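Local structure of nitroreductase family protein (Sphingopyxis sp., 7DP1) at residues V21-D26 with P211-P216; R27-A32 with I203-E208; P83-A88 with C177-G182; Q126-G131 with C173-W178. The protein reduces nitro groups of dinitroaniline herbicides, using NADPH as the electron source and a bound flavin mononucleotide as the redox cofactor. The protein carries 1 engineered substitution. One frame throughout, in Å; residues are numbered along the deposited sequence.

Contact 1: V21-D26 with P211-P216. With FMN (flavin mononucleotide), chain C.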
# COMPACT_ATOMS: atom_id res chain seq x y z
N VAL A 21 -11.73 1.91 -12.34
CA VAL A 21 -12.75 1.70 -13.37
C VAL A 21 -14.15 1.59 -12.78
O VAL A 21 -14.41 0.77 -11.88
CB VAL A 21 -12.42 0.43 -14.18
CG1 VAL A 21 -13.57 -0.00 -15.03
CG2 VAL A 21 -11.17 0.68 -15.03
N ARG A 22 -15.07 2.41 -13.27
CA ARG A 22 -16.43 2.42 -12.73
C ARG A 22 -17.47 2.08 -13.80
O ARG A 22 -18.60 2.56 -13.77
CB ARG A 22 -16.74 3.78 -12.09
CG ARG A 22 -15.77 4.09 -10.95
CD ARG A 22 -15.91 5.48 -10.36
NE ARG A 22 -14.95 5.68 -9.27
CZ ARG A 22 -13.80 6.34 -9.39
NH1 ARG A 22 -13.47 6.89 -10.55
NH2 ARG A 22 -12.98 6.46 -8.35
N ALA A 23 -17.05 1.25 -14.76
CA ALA A 23 -17.96 0.65 -15.72
C ALA A 23 -17.34 -0.60 -16.34
O ALA A 23 -16.37 -0.51 -17.12
CB ALA A 23 -18.33 1.63 -16.80
N PHE A 24 -17.91 -1.75 -16.00
CA PHE A 24 -17.44 -3.05 -16.47
C PHE A 24 -18.43 -3.72 -17.41
O PHE A 24 -19.65 -3.60 -17.25
CB PHE A 24 -17.19 -4.00 -15.29
CG PHE A 24 -16.18 -3.50 -14.30
CD1 PHE A 24 -16.55 -2.65 -13.27
CD2 PHE A 24 -14.85 -3.90 -14.37
CE1 PHE A 24 -15.62 -2.20 -12.35
CE2 PHE A 24 -13.92 -3.45 -13.46
CZ PHE A 24 -14.31 -2.60 -12.44
N THR A 25 -17.91 -4.44 -18.40
CA THR A 25 -18.75 -5.32 -19.20
C THR A 25 -19.04 -6.53 -18.32
O THR A 25 -18.42 -6.68 -17.28
CB THR A 25 -18.05 -5.74 -20.50
OG1 THR A 25 -17.03 -6.69 -20.22
CG2 THR A 25 -17.43 -4.52 -21.19
N ASP A 26 -19.94 -7.43 -18.73
CA ASP A 26 -20.25 -8.58 -17.88
C ASP A 26 -19.52 -9.85 -18.31
O ASP A 26 -19.95 -10.96 -18.04
CB ASP A 26 -21.75 -8.85 -17.88
CG ASP A 26 -22.27 -9.14 -19.24
OD1 ASP A 26 -21.44 -9.19 -20.18
OD2 ASP A 26 -23.50 -9.33 -19.39
N PRO A 211 -17.70 6.74 -20.59
CA PRO A 211 -17.22 8.11 -20.35
C PRO A 211 -16.55 8.16 -18.99
O PRO A 211 -15.51 8.81 -18.79
CB PRO A 211 -18.51 8.95 -20.37
CG PRO A 211 -19.61 7.98 -20.03
CD PRO A 211 -19.17 6.65 -20.59
N VAL A 212 -17.15 7.43 -18.07
CA VAL A 212 -16.69 7.35 -16.70
C VAL A 212 -15.26 6.80 -16.66
O VAL A 212 -14.53 7.10 -15.73
CB VAL A 212 -17.64 6.47 -15.87
CG1 VAL A 212 -17.43 5.00 -16.20
CG2 VAL A 212 -17.46 6.71 -14.40
N ASN A 213 -14.86 6.07 -17.70
CA ASN A 213 -13.53 5.45 -17.74
C ASN A 213 -12.45 6.13 -18.58
O ASN A 213 -11.35 5.58 -18.70
CB ASN A 213 -13.65 4.01 -18.25
CG ASN A 213 -14.41 3.11 -17.31
OD1 ASN A 213 -14.45 3.34 -16.10
ND2 ASN A 213 -15.01 2.06 -17.86
N ARG A 214 -12.70 7.30 -19.15
CA ARG A 214 -11.74 7.83 -20.11
C ARG A 214 -11.21 9.24 -19.82
O ARG A 214 -10.24 9.68 -20.43
CB ARG A 214 -12.36 7.84 -21.52
CG ARG A 214 -12.85 6.49 -22.03
CD ARG A 214 -13.17 6.59 -23.52
NE ARG A 214 -11.96 6.89 -24.27
CZ ARG A 214 -11.93 7.51 -25.44
NH1 ARG A 214 -13.05 7.94 -26.01
NH2 ARG A 214 -10.76 7.73 -26.04
N TRP A 215 -11.82 9.92 -18.85
CA TRP A 215 -11.34 11.23 -18.44
C TRP A 215 -9.98 11.11 -17.75
O TRP A 215 -9.72 10.15 -17.04
CB TRP A 215 -12.36 11.91 -17.53
CG TRP A 215 -12.74 11.08 -16.33
CD1 TRP A 215 -13.70 10.11 -16.29
CD2 TRP A 215 -12.15 11.12 -15.03
NE1 TRP A 215 -13.75 9.56 -15.03
CE2 TRP A 215 -12.81 10.15 -14.24
CE3 TRP A 215 -11.13 11.89 -14.45
CZ2 TRP A 215 -12.49 9.93 -12.90
CZ3 TRP A 215 -10.82 11.67 -13.11
CH2 TRP A 215 -11.49 10.69 -12.36
N PRO A 216 -9.10 12.10 -17.98
CA PRO A 216 -7.76 12.08 -17.39
C PRO A 216 -7.84 12.35 -15.90
O PRO A 216 -8.52 13.28 -15.48
CB PRO A 216 -7.03 13.20 -18.13
CG PRO A 216 -8.11 14.13 -18.52
CD PRO A 216 -9.33 13.31 -18.77
N1 FMN C . -13.50 5.08 -5.67
C2 FMN C . -14.88 5.07 -5.58
O2 FMN C . -15.56 5.52 -6.50
N3 FMN C . -15.52 4.55 -4.48
C4 FMN C . -14.79 4.03 -3.44
O4 FMN C . -15.39 3.55 -2.45
C4A FMN C . -13.40 4.05 -3.51
N5 FMN C . -12.64 3.55 -2.48
C5A FMN C . -11.26 3.55 -2.56
C6 FMN C . -10.53 3.01 -1.50
C7 FMN C . -9.15 3.00 -1.54
C7M FMN C . -8.34 2.42 -0.42
C8 FMN C . -8.49 3.52 -2.65
C8M FMN C . -6.99 3.46 -2.65
C9 FMN C . -9.21 4.06 -3.72
C9A FMN C . -10.61 4.08 -3.67
N10 FMN C . -11.37 4.60 -4.70
C10 FMN C . -12.76 4.59 -4.62
C1' FMN C . -10.74 5.16 -5.94
C2' FMN C . -10.13 6.55 -5.78
O2' FMN C . -11.15 7.52 -5.86
C3' FMN C . -9.15 6.76 -6.93
O3' FMN C . -8.04 5.92 -6.67
C4' FMN C . -8.63 8.19 -7.05
O4' FMN C . -9.63 9.12 -7.40
C5' FMN C . -7.60 8.21 -8.16
O5' FMN C . -8.24 7.81 -9.34
P FMN C . -7.55 6.61 -10.17
O1P FMN C . -8.50 6.17 -11.25
O2P FMN C . -6.24 7.11 -10.76
O3P FMN C . -7.25 5.47 -9.21

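Contact 2: R27-A32 with I203-E208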
# COMPACT_ATOMS: atom_id res chain seq x y z
N ARG A 27 -18.42 -9.66 -19.03
CA ARG A 27 -17.54 -10.76 -19.36
C ARG A 27 -17.01 -11.33 -18.05
O ARG A 27 -16.50 -10.58 -17.21
CB ARG A 27 -16.42 -10.27 -20.26
CG ARG A 27 -15.39 -11.30 -20.64
CD ARG A 27 -14.35 -10.65 -21.54
NE ARG A 27 -13.27 -11.58 -21.88
CZ ARG A 27 -12.23 -11.26 -22.63
NH1 ARG A 27 -12.12 -10.03 -23.12
NH2 ARG A 27 -11.29 -12.16 -22.89
N PRO A 28 -17.15 -12.64 -17.85
CA PRO A 28 -16.69 -13.29 -16.62
C PRO A 28 -15.19 -13.17 -16.45
O PRO A 28 -14.46 -12.94 -17.41
CB PRO A 28 -17.07 -14.76 -16.82
CG PRO A 28 -17.27 -14.91 -18.29
CD PRO A 28 -17.82 -13.60 -18.74
N VAL A 29 -14.75 -13.29 -15.21
CA VAL A 29 -13.34 -13.32 -14.90
C VAL A 29 -12.91 -14.77 -14.69
O VAL A 29 -13.55 -15.53 -13.96
CB VAL A 29 -13.05 -12.46 -13.66
CG1 VAL A 29 -11.57 -12.48 -13.34
CG2 VAL A 29 -13.52 -11.05 -13.90
N ASP A 30 -11.83 -15.16 -15.35
CA ASP A 30 -11.27 -16.50 -15.23
C ASP A 30 -10.75 -16.76 -13.82
O ASP A 30 -9.75 -16.15 -13.42
CB ASP A 30 -10.13 -16.70 -16.22
CG ASP A 30 -9.48 -18.07 -16.10
OD1 ASP A 30 -10.14 -18.99 -15.57
OD2 ASP A 30 -8.31 -18.22 -16.49
N ARG A 31 -11.42 -17.64 -13.07
CA ARG A 31 -10.96 -18.02 -11.72
C ARG A 31 -9.48 -18.40 -11.73
O ARG A 31 -8.73 -18.05 -10.81
CB ARG A 31 -11.76 -19.20 -11.18
CG ARG A 31 -11.23 -19.74 -9.85
CD ARG A 31 -11.75 -21.14 -9.53
NE ARG A 31 -11.51 -21.53 -8.15
CZ ARG A 31 -10.32 -21.84 -7.64
NH1 ARG A 31 -10.22 -22.19 -6.36
NH2 ARG A 31 -9.23 -21.81 -8.40
N ALA A 32 -9.07 -19.14 -12.75
CA ALA A 32 -7.68 -19.57 -12.92
C ALA A 32 -6.70 -18.41 -13.00
O ALA A 32 -5.65 -18.43 -12.34
CB ALA A 32 -7.55 -20.43 -14.16
N ILE A 203 -13.71 -6.14 -9.39
CA ILE A 203 -12.85 -6.73 -10.43
C ILE A 203 -13.61 -7.16 -11.67
O ILE A 203 -14.64 -7.83 -11.56
CB ILE A 203 -12.07 -7.95 -9.89
CG1 ILE A 203 -11.05 -7.52 -8.84
CG2 ILE A 203 -11.31 -8.65 -11.00
CD1 ILE A 203 -10.29 -8.69 -8.24
N GLY A 204 -13.09 -6.82 -12.85
CA GLY A 204 -13.71 -7.24 -14.10
C GLY A 204 -13.04 -6.67 -15.33
O GLY A 204 -11.93 -6.12 -15.26
N HIS A 205 -13.72 -6.83 -16.47
CA HIS A 205 -13.25 -6.32 -17.74
C HIS A 205 -13.80 -4.92 -17.94
O HIS A 205 -15.01 -4.71 -17.88
CB HIS A 205 -13.70 -7.24 -18.88
CG HIS A 205 -13.10 -8.61 -18.84
ND1 HIS A 205 -11.94 -8.95 -19.50
CD2 HIS A 205 -13.50 -9.74 -18.20
CE1 HIS A 205 -11.66 -10.22 -19.29
NE2 HIS A 205 -12.59 -10.73 -18.50
N ALA A 206 -12.92 -3.95 -18.19
CA ALA A 206 -13.33 -2.56 -18.35
C ALA A 206 -14.18 -2.30 -19.61
O ALA A 206 -13.86 -2.77 -20.70
CB ALA A 206 -12.11 -1.67 -18.37
N ASP A 207 -15.26 -1.53 -19.44
CA ASP A 207 -16.00 -1.01 -20.59
C ASP A 207 -15.21 0.16 -21.15
O ASP A 207 -15.33 1.29 -20.69
CB ASP A 207 -17.42 -0.57 -20.18
CG ASP A 207 -18.21 0.09 -21.32
OD1 ASP A 207 -17.65 0.31 -22.42
OD2 ASP A 207 -19.41 0.37 -21.11
N GLU A 208 -14.44 -0.12 -22.20
CA GLU A 208 -13.41 0.81 -22.64
C GLU A 208 -13.96 1.90 -23.56
O GLU A 208 -13.20 2.59 -24.23
CB GLU A 208 -12.29 0.02 -23.31
CG GLU A 208 -12.76 -1.32 -23.86
CD GLU A 208 -11.63 -2.30 -24.05
OE1 GLU A 208 -10.50 -1.87 -24.37
OE2 GLU A 208 -11.87 -3.52 -23.90
O HOH W 1 -16.19 -7.79 -16.69

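Contact 3: P83-A88 with C177-G182. Engineered in segment 83-88: Ala-88 (natural residue Tyr). With FMN (flavin mononucleotide), chain C.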
# COMPACT_ATOMS: atom_id res chain seq x y z
N PRO A 83 -19.95 1.93 10.26
CA PRO A 83 -18.58 2.23 9.83
C PRO A 83 -17.58 1.32 10.52
O PRO A 83 -17.68 1.18 11.73
CB PRO A 83 -18.40 3.70 10.26
CG PRO A 83 -19.77 4.21 10.44
CD PRO A 83 -20.58 3.07 10.95
N GLU A 84 -16.64 0.70 9.79
CA GLU A 84 -15.59 -0.13 10.38
C GLU A 84 -14.53 0.75 11.05
O GLU A 84 -13.87 0.34 12.01
CB GLU A 84 -14.90 -1.00 9.32
CG GLU A 84 -15.60 -2.24 8.87
CD GLU A 84 -15.64 -3.35 9.92
OE1 GLU A 84 -16.53 -3.28 10.80
OE2 GLU A 84 -14.80 -4.28 9.87
N TYR A 85 -14.38 1.96 10.51
CA TYR A 85 -13.36 2.91 10.95
C TYR A 85 -13.67 4.26 10.30
O TYR A 85 -14.70 4.40 9.64
CB TYR A 85 -11.97 2.44 10.56
CG TYR A 85 -11.86 2.11 9.08
CD1 TYR A 85 -11.59 3.11 8.15
CD2 TYR A 85 -12.06 0.81 8.63
CE1 TYR A 85 -11.50 2.80 6.79
CE2 TYR A 85 -11.97 0.50 7.27
CZ TYR A 85 -11.70 1.51 6.36
OH TYR A 85 -11.62 1.22 5.02
N ASP A 86 -12.77 5.22 10.44
CA ASP A 86 -12.92 6.52 9.76
C ASP A 86 -12.35 6.46 8.35
O ASP A 86 -11.12 6.38 8.16
CB ASP A 86 -12.19 7.60 10.55
CG ASP A 86 -12.96 8.04 11.76
OD1 ASP A 86 -14.12 7.63 11.90
OD2 ASP A 86 -12.40 8.80 12.57
N ILE A 87 -13.24 6.51 7.35
CA ILE A 87 -12.79 6.39 5.96
C ILE A 87 -12.02 7.65 5.56
O ILE A 87 -10.84 7.60 5.21
CB ILE A 87 -13.97 6.17 5.00
CG1 ILE A 87 -14.72 4.89 5.39
CG2 ILE A 87 -13.48 6.09 3.56
CD1 ILE A 87 -15.79 4.46 4.39
N ALA A 88 -12.70 8.79 5.62
CA ALA A 88 -12.02 10.06 5.50
C ALA A 88 -11.58 10.51 6.89
O ALA A 88 -12.29 10.25 7.86
CB ALA A 88 -12.91 11.10 4.85
N CYS A 177 -16.11 2.12 0.22
CA CYS A 177 -17.53 2.32 0.53
C CYS A 177 -18.12 1.15 1.32
O CYS A 177 -19.04 1.33 2.13
CB CYS A 177 -18.32 2.53 -0.77
SG CYS A 177 -18.19 1.15 -1.93
N TRP A 178 -17.58 -0.05 1.11
CA TRP A 178 -18.05 -1.26 1.80
C TRP A 178 -17.78 -1.20 3.30
O TRP A 178 -18.50 -1.81 4.10
CB TRP A 178 -17.40 -2.51 1.17
CG TRP A 178 -17.81 -2.67 -0.28
CD1 TRP A 178 -17.05 -2.36 -1.38
CD2 TRP A 178 -19.08 -3.11 -0.78
NE1 TRP A 178 -17.77 -2.59 -2.53
CE2 TRP A 178 -19.02 -3.06 -2.19
CE3 TRP A 178 -20.26 -3.57 -0.17
CZ2 TRP A 178 -20.08 -3.45 -3.00
CZ3 TRP A 178 -21.33 -3.95 -0.98
CH2 TRP A 178 -21.23 -3.89 -2.38
N ALA A 179 -16.74 -0.47 3.70
CA ALA A 179 -16.43 -0.35 5.11
C ALA A 179 -17.50 0.45 5.86
O ALA A 179 -17.56 0.42 7.08
CB ALA A 179 -15.03 0.29 5.31
N MET A 180 -18.36 1.17 5.12
CA MET A 180 -19.54 1.82 5.70
C MET A 180 -20.55 0.85 6.31
O MET A 180 -21.39 1.25 7.11
CB MET A 180 -20.26 2.69 4.66
CG MET A 180 -19.52 3.98 4.33
SD MET A 180 -19.74 5.20 5.65
CE MET A 180 -18.36 4.83 6.73
N TYR A 181 -20.49 -0.41 5.89
CA TYR A 181 -21.41 -1.43 6.41
C TYR A 181 -20.62 -2.69 6.74
O TYR A 181 -21.07 -3.79 6.43
CB TYR A 181 -22.51 -1.78 5.39
CG TYR A 181 -23.27 -0.59 4.90
CD1 TYR A 181 -24.29 -0.03 5.67
CD2 TYR A 181 -22.95 0.00 3.69
CE1 TYR A 181 -24.98 1.07 5.24
CE2 TYR A 181 -23.65 1.11 3.25
CZ TYR A 181 -24.66 1.64 4.03
OH TYR A 181 -25.36 2.75 3.60
N GLY A 182 -19.45 -2.50 7.36
CA GLY A 182 -18.53 -3.59 7.63
C GLY A 182 -19.17 -4.81 8.28
O GLY A 182 -18.98 -5.93 7.80
N1 FMN C . -13.50 5.08 -5.67
C2 FMN C . -14.88 5.07 -5.58
O2 FMN C . -15.56 5.52 -6.50
N3 FMN C . -15.52 4.55 -4.48
C4 FMN C . -14.79 4.03 -3.44
O4 FMN C . -15.39 3.55 -2.45
C4A FMN C . -13.40 4.05 -3.51
N5 FMN C . -12.64 3.55 -2.48
C5A FMN C . -11.26 3.55 -2.56
C6 FMN C . -10.53 3.01 -1.50
C7 FMN C . -9.15 3.00 -1.54
C7M FMN C . -8.34 2.42 -0.42
C8 FMN C . -8.49 3.52 -2.65
C8M FMN C . -6.99 3.46 -2.65
C9 FMN C . -9.21 4.06 -3.72
C9A FMN C . -10.61 4.08 -3.67
N10 FMN C . -11.37 4.60 -4.70
C10 FMN C . -12.76 4.59 -4.62
C1' FMN C . -10.74 5.16 -5.94
C2' FMN C . -10.13 6.55 -5.78
O2' FMN C . -11.15 7.52 -5.86
C3' FMN C . -9.15 6.76 -6.93
O3' FMN C . -8.04 5.92 -6.67
C4' FMN C . -8.63 8.19 -7.05
O4' FMN C . -9.63 9.12 -7.40
C5' FMN C . -7.60 8.21 -8.16
O5' FMN C . -8.24 7.81 -9.34
P FMN C . -7.55 6.61 -10.17
O1P FMN C . -8.50 6.17 -11.25
O2P FMN C . -6.24 7.11 -10.76
O3P FMN C . -7.25 5.47 -9.21

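Contact 4: Q126-G131 with C173-W178. With FMN (flavin mononucleotide), chain C.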
# COMPACT_ATOMS: atom_id res chain seq x y z
N GLN A 126 -24.51 5.36 -5.63
CA GLN A 126 -25.05 4.10 -5.15
C GLN A 126 -24.60 2.91 -5.99
O GLN A 126 -24.63 1.77 -5.53
CB GLN A 126 -26.57 4.19 -5.07
CG GLN A 126 -27.02 5.28 -4.11
CD GLN A 126 -28.20 4.87 -3.25
OE1 GLN A 126 -28.98 4.00 -3.63
NE2 GLN A 126 -28.32 5.50 -2.09
N GLN A 127 -24.16 3.18 -7.22
CA GLN A 127 -23.65 2.14 -8.10
C GLN A 127 -22.45 1.46 -7.46
O GLN A 127 -22.13 0.31 -7.79
CB GLN A 127 -23.25 2.74 -9.45
CG GLN A 127 -24.43 3.11 -10.35
CD GLN A 127 -25.02 1.92 -11.08
OE1 GLN A 127 -24.75 0.77 -10.76
NE2 GLN A 127 -25.85 2.21 -12.09
N ASN A 128 -21.79 2.16 -6.53
CA ASN A 128 -20.66 1.60 -5.78
C ASN A 128 -21.06 0.26 -5.18
O ASN A 128 -20.28 -0.70 -5.15
CB ASN A 128 -20.23 2.54 -4.64
CG ASN A 128 -19.16 3.54 -5.05
OD1 ASN A 128 -17.96 3.27 -4.94
ND2 ASN A 128 -19.58 4.73 -5.48
N TYR A 129 -22.28 0.19 -4.68
CA TYR A 129 -22.72 -0.98 -3.94
C TYR A 129 -23.20 -2.10 -4.87
O TYR A 129 -23.65 -3.15 -4.40
CB TYR A 129 -23.78 -0.56 -2.92
CG TYR A 129 -23.14 0.36 -1.89
CD1 TYR A 129 -22.20 -0.13 -0.99
CD2 TYR A 129 -23.45 1.72 -1.84
CE1 TYR A 129 -21.59 0.71 -0.06
CE2 TYR A 129 -22.84 2.56 -0.90
CZ TYR A 129 -21.92 2.05 -0.02
OH TYR A 129 -21.32 2.87 0.91
N ARG A 130 -23.03 -1.89 -6.18
CA ARG A 130 -23.09 -2.99 -7.14
C ARG A 130 -21.73 -3.20 -7.82
O ARG A 130 -21.64 -3.86 -8.85
CB ARG A 130 -24.13 -2.70 -8.22
CG ARG A 130 -25.41 -2.05 -7.74
CD ARG A 130 -26.33 -1.76 -8.93
NE ARG A 130 -27.52 -2.59 -8.96
CZ ARG A 130 -28.62 -2.34 -8.26
NH1 ARG A 130 -28.68 -1.28 -7.46
NH2 ARG A 130 -29.67 -3.15 -8.36
N GLY A 131 -20.67 -2.68 -7.21
CA GLY A 131 -19.33 -2.86 -7.74
C GLY A 131 -19.23 -2.28 -9.14
O GLY A 131 -18.39 -2.68 -9.94
N CYS A 173 -11.63 -1.51 -9.35
CA CYS A 173 -11.93 -0.31 -8.59
C CYS A 173 -11.77 -0.64 -7.12
O CYS A 173 -12.55 -1.41 -6.58
CB CYS A 173 -13.36 0.17 -8.87
SG CYS A 173 -13.66 1.85 -8.20
N PRO A 174 -10.75 -0.07 -6.46
CA PRO A 174 -10.69 -0.20 -5.01
C PRO A 174 -11.88 0.55 -4.41
O PRO A 174 -12.25 1.60 -4.93
CB PRO A 174 -9.35 0.43 -4.64
CG PRO A 174 -9.05 1.35 -5.79
CD PRO A 174 -9.64 0.75 -7.00
N GLN A 175 -12.51 -0.00 -3.38
CA GLN A 175 -13.73 0.60 -2.83
C GLN A 175 -13.78 0.57 -1.31
O GLN A 175 -14.01 -0.48 -0.72
CB GLN A 175 -14.97 -0.12 -3.33
CG GLN A 175 -15.28 0.02 -4.79
CD GLN A 175 -16.65 -0.57 -5.09
OE1 GLN A 175 -16.80 -1.79 -5.17
NE2 GLN A 175 -17.65 0.29 -5.23
N GLU A 176 -13.63 1.73 -0.68
CA GLU A 176 -13.77 1.81 0.77
C GLU A 176 -15.23 1.92 1.19
O GLU A 176 -15.55 1.86 2.38
CB GLU A 176 -12.99 2.99 1.32
CG GLU A 176 -11.69 2.61 1.93
CD GLU A 176 -10.68 3.75 1.88
OE1 GLU A 176 -11.07 4.88 1.49
OE2 GLU A 176 -9.51 3.50 2.22
N CYS A 177 -16.11 2.12 0.22
CA CYS A 177 -17.53 2.32 0.53
C CYS A 177 -18.12 1.15 1.32
O CYS A 177 -19.04 1.33 2.13
CB CYS A 177 -18.32 2.53 -0.77
SG CYS A 177 -18.19 1.15 -1.93
N TRP A 178 -17.58 -0.05 1.11
CA TRP A 178 -18.05 -1.26 1.80
C TRP A 178 -17.78 -1.20 3.30
O TRP A 178 -18.50 -1.81 4.10
CB TRP A 178 -17.40 -2.51 1.17
CG TRP A 178 -17.81 -2.67 -0.28
CD1 TRP A 178 -17.05 -2.36 -1.38
CD2 TRP A 178 -19.08 -3.11 -0.78
NE1 TRP A 178 -17.77 -2.59 -2.53
CE2 TRP A 178 -19.02 -3.06 -2.19
CE3 TRP A 178 -20.26 -3.57 -0.17
CZ2 TRP A 178 -20.08 -3.45 -3.00
CZ3 TRP A 178 -21.33 -3.95 -0.98
CH2 TRP A 178 -21.23 -3.89 -2.38
N1 FMN C . -13.50 5.08 -5.67
C2 FMN C . -14.88 5.07 -5.58
O2 FMN C . -15.56 5.52 -6.50
N3 FMN C . -15.52 4.55 -4.48
C4 FMN C . -14.79 4.03 -3.44
O4 FMN C . -15.39 3.55 -2.45
C4A FMN C . -13.40 4.05 -3.51
N5 FMN C . -12.64 3.55 -2.48
C5A FMN C . -11.26 3.55 -2.56
C6 FMN C . -10.53 3.01 -1.50
C7 FMN C . -9.15 3.00 -1.54
C7M FMN C . -8.34 2.42 -0.42
C8 FMN C . -8.49 3.52 -2.65
C8M FMN C . -6.99 3.46 -2.65
C9 FMN C . -9.21 4.06 -3.72
C9A FMN C . -10.61 4.08 -3.67
N10 FMN C . -11.37 4.60 -4.70
C10 FMN C . -12.76 4.59 -4.62
C1' FMN C . -10.74 5.16 -5.94
C2' FMN C . -10.13 6.55 -5.78
O2' FMN C . -11.15 7.52 -5.86
C3' FMN C . -9.15 6.76 -6.93
O3' FMN C . -8.04 5.92 -6.67
C4' FMN C . -8.63 8.19 -7.05
O4' FMN C . -9.63 9.12 -7.40
C5' FMN C . -7.60 8.21 -8.16
O5' FMN C . -8.24 7.81 -9.34
P FMN C . -7.55 6.61 -10.17
O1P FMN C . -8.50 6.17 -11.25
O2P FMN C . -6.24 7.11 -10.76
O3P FMN C . -7.25 5.47 -9.21

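Contact 1: V21-D26 with P211-P216
The carboxamide of Asn-213 lies against the backbone of Val-21 to Ala-23 and bonds it with both of its ends, a small example of a side-chain amide doing the work of a peptide group. With CG anti to its own carbonyl carbon (chi1 -66°), the amide turns Asn-213 OD1 to the N-H of Arg-22, 3.0 Å from N and in the plane of the amide carbonyl. Asn-213 ND2 gives one of its hydrogens to Ala-23 O, again at 3.0 Å, along a lone pair, and also bonds Asp-207 O. The Asn-213 side chain crosses that of Val-21 at about a right angle, and CG1 of Val-21 rests 3.6 Å from Asn-213 OD1. A leucine in place of Asn-213 would probably leave Arg-22 N and Ala-23 O without these mates and allow the loop to shift.

Beside the amide, Val-212 CG1 packs on Ala-23 CB at 3.5 Å, while CG2 touches Arg-22 CB. The extended Arg-22 chain carries its guanidinium to the flavin: NE bonds O2 of FMN at 2.8 Å, and NH2 bonds N1 at 3.1 Å, nearly straight at 173°. NH1 lies near the edge of the Trp-215 indole. Helix 96-109 covers Val-212 and Trp-215 through Leu-107, Val-103 and Ala-106, and Val-21 and Arg-22 touch strand 171-175 at Ala-171 and Cys-173.

Contact 2: R27-A32 with I203-E208
Arg-27 lies flat on the imidazole of His-205, a parallel guanidinium-ring stack with planes 3° apart and centres separated by 4.1 Å. Its chain is extended throughout, CG anti to the backbone N (chi1 178°), which lays the methylenes as well as the guanidinium along the same face. Arg-27 CD sits over the ring centre, 3.4 Å from the His-205 centroid, in a CH-pi contact. At the ring edge, His-205 NE2 makes a weak bond to Pro-28 O.

Further out, Val-29 CG2 packs 3.8 Å from CA of Gly-204 in strand 195-204, and reaches Ile-203 as well; Pro-135, Val-136 and Leu-170 also touch Val-29. His-205 is positioned by backbone pairing with Thr-25. The 27-32 segment then enters helix 31-41, where Asp-30 is the N-cap and OD1 weakly accepts from Ala-32 N. A water joins the two backbones, donating to Arg-27 O at 2.9 Å and accepting from His-205 N at 2.7 Å.

Contact 3: P83-A88 with C177-G182
The ring of Tyr-85 meets the methyl of Ala-179 obliquely, with Tyr-85 CE2 3.6 Å from Ala-179 CB and the hydroxyl OH about as near. Its first torsion (chi1 53°) sets the ring between the backbone N and carbonyl carbon, bringing its far end to the 3-10 turn at 177-180. The ring also makes an edge-to-face pair with Trp-151, and OH bonds Phe-198 O. On the other flat group, the Trp-178 indole, SG of Cys-177 lies over one face, offset toward the rim.

This 3-10 turn begins within the flavin site, where Cys-177 N bonds O4 of FMN at 3.1 Å. Further along it, Ala-179 O accepts from Glu-84 N at 2.9 Å, with the donor tilted 19° from the carbonyl plane, and the same oxygen receives a CA-H contact from Pro-83. The bent Glu-84 chain lays CG 3.5 Å from CA of Gly-182, where a side chain would collide with it; the carboxylate continues to a salt bridge with Arg-186 and a bond to Leu-197 N.

Apolar contacts add to this. Met-180, folded at chi2 and chi3, returns its methyl toward the 83-88 loop. Gln-150 of the second subunit bonds Ile-87 O, placing this loop at the dimer interface. Met-180 CE rests 3.7 Å from Pro-83 CB and a tight 3.5 Å from Ile-87 CD1.

Contact 4: Q126-G131 with C173-W178
Asn-128 and Gln-175 meet because the Gln-175 chain, with CG anti to the carbonyl carbon (chi1 -67°) and extended beyond it, delivers NE2 between two oxygens of one residue. Gln-175 NE2 bonds Asn-128 O at 2.8 Å and Asn-128 OD1 at 3.0 Å, both near its own amide plane; Gly-131 N reaches Asn-128 O from the opposite face. Asn-128 OD1 has a second donor, FMN N3 at 2.8 Å, so Gln-175, itself lining the flavin pocket, also steadies the oxygen that accepts from N3. Both Asn-128 oxygens would probably lose a donor if a methionine replaced Gln-175, and the Asn-128 amide could turn more freely from the flavin.

Gln-175 OE1 accepts from Trp-178 NE1 at 2.9 Å; the oxygen lies in the indole plane, but NE1 comes from above the plane of the Gln-175 amide. Tyr-129, its CG likewise anti to the carbonyl carbon (chi1 -65°), directs a ring edge at the Trp-178 face in a T-shaped pair, planes at 85°. Tyr-129 OH donates to Cys-177 O at 3.0 Å, above the carbonyl plane, and the tyrosine ring receives the Cys-177 sulfur obliquely. Glu-176 N bonds FMN N5 at 2.7 Å; a backbone N-H donated to this redox-active nitrogen is characteristic of the nitroreductase flavin site.

In the fold
Contacts 1 and 4 are buried, whereas contacts 2 and 3 are only partly so, and the chemistry follows. In the interior, side-chain amides pair with backbone atoms, and a guanidinium, an amide and backbone N-H groups bond the flavin; at contact 2 an exposed arginine lies on a histidine, and contact 3 mixes methyl packing with a charged glutamate. Contact 1 meets FMN at O2 and N1, contacts 3 and 4 at O4 through the shared Cys-177, and contact 4 also at N3 and N5. Contact 2 continues from contact 1, joined by backbone pairing of Ala-23 with Asp-207 and Thr-25 with His-205. Contacts 2 and 4 draw on neighbouring strands of one sheet, 195-204 and 171-175.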